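PDB 4YMH: putative SAM-dependent O-methyltranferase from Podospora anserina, which probably transfers a methyl group from S-adenosylmethionine to an oxygen atom of its substrate, as cation-dependent O-methyltransferases do. Local coordinates for residues K147-D159 and A203-I217. Residues are numbered along the deposited sequence; the frame is centred on the assembly and turned at random.
With SAH (S-adenosyl-L-homocysteine), chain E.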
loop_
_atom_site.group_PDB
_atom_site.type_symbol
_atom_site.label_atom_id
_atom_site.label_comp_id
_atom_site.label_asym_id
_atom_site.label_seq_id
_atom_site.Cartn_x
_atom_site.Cartn_y
_atom_site.Cartn_z
ATOM N N LYS A 147 4.728 -17.156 11.613
ATOM C CA LYS A 147 5.688 -16.447 10.774
ATOM C C LYS A 147 6.732 -17.399 10.202
ATOM O O LYS A 147 7.264 -17.150 9.114
ATOM C CB LYS A 147 6.358 -15.312 11.554
ATOM C CG LYS A 147 5.384 -14.392 12.303
ATOM C CD LYS A 147 4.321 -13.768 11.391
ATOM C CE LYS A 147 3.281 -13.037 12.238
ATOM N NZ LYS A 147 1.924 -13.087 11.622
ATOM N N ASP A 148 7.013 -18.500 10.902
ATOM C CA ASP A 148 8.010 -19.446 10.400
ATOM C C ASP A 148 7.440 -20.334 9.285
ATOM O O ASP A 148 8.165 -21.127 8.684
ATOM C CB ASP A 148 8.600 -20.308 11.548
ATOM C CG ASP A 148 7.579 -21.249 12.200
ATOM O OD1 ASP A 148 6.366 -21.054 12.045
ATOM O OD2 ASP A 148 7.994 -22.178 12.921
ATOM N N GLY A 149 6.149 -20.188 8.996
ATOM C CA GLY A 149 5.505 -20.953 7.934
ATOM C C GLY A 149 5.283 -20.239 6.597
ATOM O O GLY A 149 4.926 -20.878 5.592
ATOM N N TYR A 150 5.515 -18.925 6.567
ATOM C CA TYR A 150 5.193 -18.116 5.385
ATOM C C TYR A 150 5.832 -18.661 4.107
ATOM O O TYR A 150 5.156 -18.825 3.079
ATOM C CB TYR A 150 5.635 -16.656 5.580
ATOM C CG TYR A 150 4.713 -15.775 6.406
ATOM C CD1 TYR A 150 3.903 -16.304 7.400
ATOM C CD2 TYR A 150 4.674 -14.399 6.196
ATOM C CE1 TYR A 150 3.080 -15.486 8.169
ATOM C CE2 TYR A 150 3.847 -13.576 6.947
ATOM C CZ TYR A 150 3.060 -14.124 7.933
ATOM O OH TYR A 150 2.255 -13.300 8.680
ATOM N N ALA A 151 7.131 -18.946 4.167
ATOM C CA ALA A 151 7.836 -19.428 2.981
ATOM C C ALA A 151 7.137 -20.671 2.446
ATOM O O ALA A 151 6.774 -20.737 1.257
ATOM C CB ALA A 151 9.288 -19.711 3.293
ATOM N N GLY A 152 6.860 -21.610 3.350
ATOM C CA GLY A 152 6.219 -22.856 2.960
ATOM C C GLY A 152 4.862 -22.594 2.324
ATOM O O GLY A 152 4.530 -23.154 1.258
ATOM N N TYR A 153 4.104 -21.686 2.936
ATOM C CA TYR A 153 2.772 -21.383 2.424
ATOM C C TYR A 153 2.879 -20.844 0.998
ATOM O O TYR A 153 2.185 -21.324 0.078
ATOM C CB TYR A 153 2.055 -20.377 3.322
ATOM C CG TYR A 153 1.756 -20.903 4.704
ATOM C CD1 TYR A 153 1.367 -22.228 4.896
ATOM C CD2 TYR A 153 1.869 -20.085 5.822
ATOM C CE1 TYR A 153 1.086 -22.724 6.162
ATOM C CE2 TYR A 153 1.593 -20.576 7.103
ATOM C CZ TYR A 153 1.209 -21.897 7.261
ATOM O OH TYR A 153 0.929 -22.400 8.519
ATOM N N VAL A 154 3.791 -19.895 0.805
ATOM C CA VAL A 154 3.864 -19.236 -0.498
ATOM C C VAL A 154 4.306 -20.282 -1.509
ATOM O O VAL A 154 3.777 -20.342 -2.630
ATOM C CB VAL A 154 4.819 -18.017 -0.490
ATOM C CG1 VAL A 154 5.099 -17.544 -1.916
ATOM C CG2 VAL A 154 4.223 -16.875 0.328
ATOM N N LYS A 155 5.202 -21.174 -1.086
ATOM C CA LYS A 155 5.688 -22.188 -2.012
ATOM C C LYS A 155 4.510 -23.047 -2.494
ATOM O O LYS A 155 4.320 -23.247 -3.705
ATOM C CB LYS A 155 6.764 -23.060 -1.350
ATOM C CG LYS A 155 7.364 -24.106 -2.255
ATOM C CD LYS A 155 8.316 -24.994 -1.477
ATOM C CE LYS A 155 8.727 -26.212 -2.280
ATOM N NZ LYS A 155 9.357 -25.767 -3.544
ATOM N N THR A 156 3.687 -23.487 -1.543
ATOM C CA THR A 156 2.557 -24.342 -1.873
ATOM C C THR A 156 1.664 -23.574 -2.826
ATOM O O THR A 156 1.271 -24.083 -3.890
ATOM C CB THR A 156 1.775 -24.776 -0.613
ATOM O OG1 THR A 156 2.573 -25.693 0.150
ATOM C CG2 THR A 156 0.462 -25.470 -0.983
ATOM N N ILE A 157 1.441 -22.309 -2.486
ATOM C CA ILE A 157 0.503 -21.486 -3.239
ATOM C C ILE A 157 0.977 -21.375 -4.676
ATOM O O ILE A 157 0.201 -21.553 -5.615
ATOM C CB ILE A 157 0.347 -20.101 -2.595
ATOM C CG1 ILE A 157 -0.510 -20.224 -1.336
ATOM C CG2 ILE A 157 -0.267 -19.121 -3.561
ATOM C CD1 ILE A 157 -0.426 -19.038 -0.412
ATOM N N LEU A 158 2.274 -21.175 -4.864
ATOM C CA LEU A 158 2.727 -21.016 -6.230
ATOM C C LEU A 158 2.801 -22.371 -6.914
ATOM O O LEU A 158 2.439 -22.488 -8.088
ATOM C CB LEU A 158 4.069 -20.317 -6.279
ATOM C CG LEU A 158 4.001 -18.921 -5.668
ATOM C CD1 LEU A 158 5.416 -18.382 -5.521
ATOM C CD2 LEU A 158 3.150 -17.989 -6.531
ATOM N N ASP A 159 3.229 -23.399 -6.178
ATOM C CA ASP A 159 3.473 -24.693 -6.820
ATOM C C ASP A 159 2.171 -25.278 -7.346
ATOM O O ASP A 159 2.145 -25.897 -8.414
ATOM C CB ASP A 159 4.130 -25.689 -5.859
ATOM C CG ASP A 159 5.605 -25.392 -5.603
ATOM O OD1 ASP A 159 6.192 -24.514 -6.277
ATOM O OD2 ASP A 159 6.186 -26.072 -4.730
ATOM N N ALA A 203 13.090 -15.832 10.952
ATOM C CA ALA A 203 12.357 -16.622 9.962
ATOM C C ALA A 203 11.878 -15.746 8.782
ATOM O O ALA A 203 11.935 -16.143 7.612
ATOM C CB ALA A 203 11.170 -17.342 10.620
ATOM N N LEU A 204 11.417 -14.546 9.100
ATOM C CA LEU A 204 10.843 -13.653 8.100
ATOM C C LEU A 204 11.914 -13.052 7.203
ATOM O O LEU A 204 11.651 -12.732 6.039
ATOM C CB LEU A 204 10.033 -12.557 8.785
ATOM C CG LEU A 204 8.692 -13.096 9.295
ATOM C CD1 LEU A 204 8.049 -12.146 10.306
ATOM C CD2 LEU A 204 7.752 -13.357 8.118
ATOM N N ASP A 205 13.125 -12.916 7.735
ATOM C CA ASP A 205 14.237 -12.454 6.917
ATOM C C ASP A 205 14.590 -13.545 5.898
ATOM O O ASP A 205 14.803 -13.261 4.703
ATOM C CB ASP A 205 15.444 -12.101 7.789
ATOM C CG ASP A 205 16.691 -11.812 6.975
ATOM O OD1 ASP A 205 16.683 -10.877 6.137
ATOM O OD2 ASP A 205 17.682 -12.552 7.163
ATOM N N LYS A 206 14.646 -14.796 6.357
ATOM C CA LYS A 206 14.880 -15.885 5.402
ATOM C C LYS A 206 13.769 -15.967 4.330
ATOM O O LYS A 206 14.043 -16.175 3.146
ATOM C CB LYS A 206 14.998 -17.220 6.141
ATOM C CG LYS A 206 16.268 -17.347 6.975
ATOM C CD LYS A 206 16.423 -18.760 7.516
ATOM C CE LYS A 206 17.753 -18.935 8.245
ATOM N NZ LYS A 206 17.730 -18.315 9.597
ATOM N N PHE A 207 12.525 -15.807 4.774
ATOM C CA PHE A 207 11.351 -15.771 3.894
ATOM C C PHE A 207 11.529 -14.719 2.793
ATOM O O PHE A 207 11.444 -15.016 1.580
ATOM C CB PHE A 207 10.101 -15.482 4.726
ATOM C CG PHE A 207 8.872 -15.110 3.911
ATOM C CD1 PHE A 207 8.278 -16.031 3.062
ATOM C CD2 PHE A 207 8.302 -13.847 4.026
ATOM C CE1 PHE A 207 7.126 -15.695 2.322
ATOM C CE2 PHE A 207 7.165 -13.503 3.286
ATOM C CZ PHE A 207 6.579 -14.438 2.440
ATOM N N SER A 208 11.813 -13.498 3.240
ATOM C CA SER A 208 11.955 -12.349 2.344
ATOM C C SER A 208 13.071 -12.558 1.336
ATOM O O SER A 208 12.903 -12.252 0.163
ATOM C CB SER A 208 12.219 -11.070 3.138
ATOM O OG SER A 208 11.118 -10.754 3.959
ATOM N N ALA A 209 14.209 -13.082 1.788
ATOM C CA ALA A 209 15.323 -13.327 0.871
ATOM C C ALA A 209 14.973 -14.419 -0.138
ATOM O O ALA A 209 15.367 -14.351 -1.303
ATOM C CB ALA A 209 16.586 -13.703 1.643
ATOM N N GLY A 210 14.227 -15.422 0.311
ATOM C CA GLY A 210 13.819 -16.505 -0.564
ATOM C C GLY A 210 12.890 -16.054 -1.685
ATOM O O GLY A 210 12.962 -16.575 -2.804
ATOM N N LEU A 211 12.001 -15.117 -1.384
ATOM C CA LEU A 211 11.110 -14.601 -2.426
ATOM C C LEU A 211 11.891 -13.996 -3.582
ATOM O O LEU A 211 11.488 -14.105 -4.746
ATOM C CB LEU A 211 10.156 -13.563 -1.864
ATOM C CG LEU A 211 9.149 -14.049 -0.827
ATOM C CD1 LEU A 211 8.246 -12.883 -0.429
ATOM C CD2 LEU A 211 8.326 -15.256 -1.329
ATOM N N MET A 212 13.021 -13.370 -3.272
ATOM C CA MET A 212 13.794 -12.714 -4.323
ATOM C C MET A 212 14.451 -13.714 -5.270
ATOM O O MET A 212 14.846 -13.348 -6.380
ATOM C CB MET A 212 14.849 -11.789 -3.720
ATOM C CG MET A 212 14.248 -10.593 -2.993
ATOM S SD MET A 212 13.055 -9.653 -3.990
ATOM C CE MET A 212 14.131 -8.949 -5.211
ATOM N N GLU A 213 14.537 -14.978 -4.855
ATOM C CA GLU A 213 15.175 -15.993 -5.686
ATOM C C GLU A 213 14.168 -16.754 -6.552
ATOM O O GLU A 213 14.559 -17.598 -7.362
ATOM C CB GLU A 213 15.947 -16.997 -4.813
ATOM C CG GLU A 213 17.022 -16.363 -3.950
ATOM C CD GLU A 213 18.048 -15.608 -4.775
ATOM O OE1 GLU A 213 18.520 -16.155 -5.797
ATOM O OE2 GLU A 213 18.377 -14.457 -4.405
ATOM N N ASP A 214 12.880 -16.472 -6.373
ATOM C CA ASP A 214 11.837 -17.231 -7.075
ATOM C C ASP A 214 11.496 -16.550 -8.394
ATOM O O ASP A 214 10.977 -15.441 -8.400
ATOM C CB ASP A 214 10.591 -17.372 -6.199
ATOM C CG ASP A 214 9.617 -18.436 -6.720
ATOM O OD1 ASP A 214 9.403 -18.537 -7.950
ATOM O OD2 ASP A 214 9.057 -19.173 -5.892
ATOM N N PRO A 215 11.798 -17.216 -9.517
ATOM C CA PRO A 215 11.653 -16.554 -10.815
ATOM C C PRO A 215 10.197 -16.395 -11.251
ATOM O O PRO A 215 9.952 -15.801 -12.296
ATOM C CB PRO A 215 12.404 -17.483 -11.774
ATOM C CG PRO A 215 12.324 -18.831 -11.137
ATOM C CD PRO A 215 12.323 -18.587 -9.640
ATOM N N ARG A 216 9.255 -16.911 -10.476
ATOM C CA ARG A 216 7.850 -16.864 -10.887
ATOM C C ARG A 216 7.144 -15.568 -10.481
ATOM O O ARG A 216 6.068 -15.245 -11.001
ATOM C CB ARG A 216 7.092 -18.068 -10.308
ATOM C CG ARG A 216 7.553 -19.408 -10.849
ATOM C CD ARG A 216 6.920 -20.560 -10.059
ATOM N NE ARG A 216 7.321 -20.527 -8.655
ATOM C CZ ARG A 216 7.028 -21.474 -7.768
ATOM N NH1 ARG A 216 6.330 -22.536 -8.131
ATOM N NH2 ARG A 216 7.447 -21.363 -6.515
ATOM N N ILE A 217 7.752 -14.812 -9.574
ATOM C CA ILE A 217 7.024 -13.741 -8.902
ATOM C C ILE A 217 7.711 -12.384 -8.897
ATOM O O ILE A 217 8.940 -12.297 -8.927
ATOM C CB ILE A 217 6.737 -14.123 -7.427
ATOM C CG1 ILE A 217 8.027 -14.546 -6.710
ATOM C CG2 ILE A 217 5.700 -15.230 -7.358
ATOM C CD1 ILE A 217 7.855 -14.863 -5.222
HETATM N N SAH E . -5.799 -12.568 10.755
HETATM C CA SAH E . -6.178 -12.229 12.097
HETATM C CB SAH E . -5.060 -12.534 13.091
HETATM C CG SAH E . -4.268 -13.821 12.879
HETATM S SD SAH E . -3.156 -14.094 14.207
HETATM C C SAH E . -6.535 -10.771 12.210
HETATM O O SAH E . -7.223 -10.391 13.128
HETATM O OXT SAH E . -6.112 -9.990 11.372
HETATM C "C5'" SAH E . -2.478 -15.599 13.638
HETATM C "C4'" SAH E . -3.409 -16.797 13.752
HETATM O "O4'" SAH E . -2.831 -17.905 13.088
HETATM C "C3'" SAH E . -3.619 -17.242 15.179
HETATM O "O3'" SAH E . -4.990 -17.325 15.484
HETATM C "C2'" SAH E . -2.983 -18.607 15.248
HETATM O "O2'" SAH E . -3.595 -19.462 16.161
HETATM C "C1'" SAH E . -3.035 -19.088 13.819
HETATM N N9 SAH E . -1.986 -20.062 13.485
HETATM C C8 SAH E . -0.737 -20.088 13.911
HETATM N N7 SAH E . -0.082 -21.110 13.389
HETATM C C5 SAH E . -0.915 -21.752 12.608
HETATM C C6 SAH E . -0.862 -22.925 11.738
HETATM N N6 SAH E . 0.265 -23.594 11.648
HETATM N N1 SAH E . -1.950 -23.278 11.060
HETATM C C2 SAH E . -3.068 -22.568 11.166
HETATM N N3 SAH E . -3.195 -21.495 11.923
HETATM C C4 SAH E . -2.167 -21.048 12.654
#
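Phe207 of helix 194-212 packs against Tyr150, Ala151 and Val154 of helix 150-159 in the Rossmann-like class I methyltransferase fold; the axes of these helix segments approach to 9.7 Å, their N-to-C directions 30° apart. The contact joins helix 194-212 to the helix carrying Tyr153 of the S-adenosyl-L-homocysteine pocket. Followed outward from its backbone, Tyr150 first sets CB over the centre of the Phe207 ring in a CH-pi contact, 3.7 Å from the centroid. Its ring then turns an edge to the same phenyl, T-shaped with planes at 88°, and CD2 also touches Leu204 CD2. At the tip, OH accepts from Lys147 NZ at 3.0 Å and bonds to the carbonyl of Asp172. Phe207 reaches across because its CG lies anti to the backbone N (chi1 167°); Leu211 CG sits above the rim of its opposite face and Val154 CG2 meets its edge.

Farther along, Leu158 CB lies against one face of the Arg216 guanidinium, 3.5 Å from CZ. Asp214 grips that group side-on through NE and NH2, fixing its rotation, while NH1 reaches Asp159 OD1 at 2.7 Å. An alanine in place of Arg216 would probably leave both carboxylates without this shared counter-charge and Leu158 less covered. Asp214 OD1 also accepts from Arg216 N, closing an Asx turn.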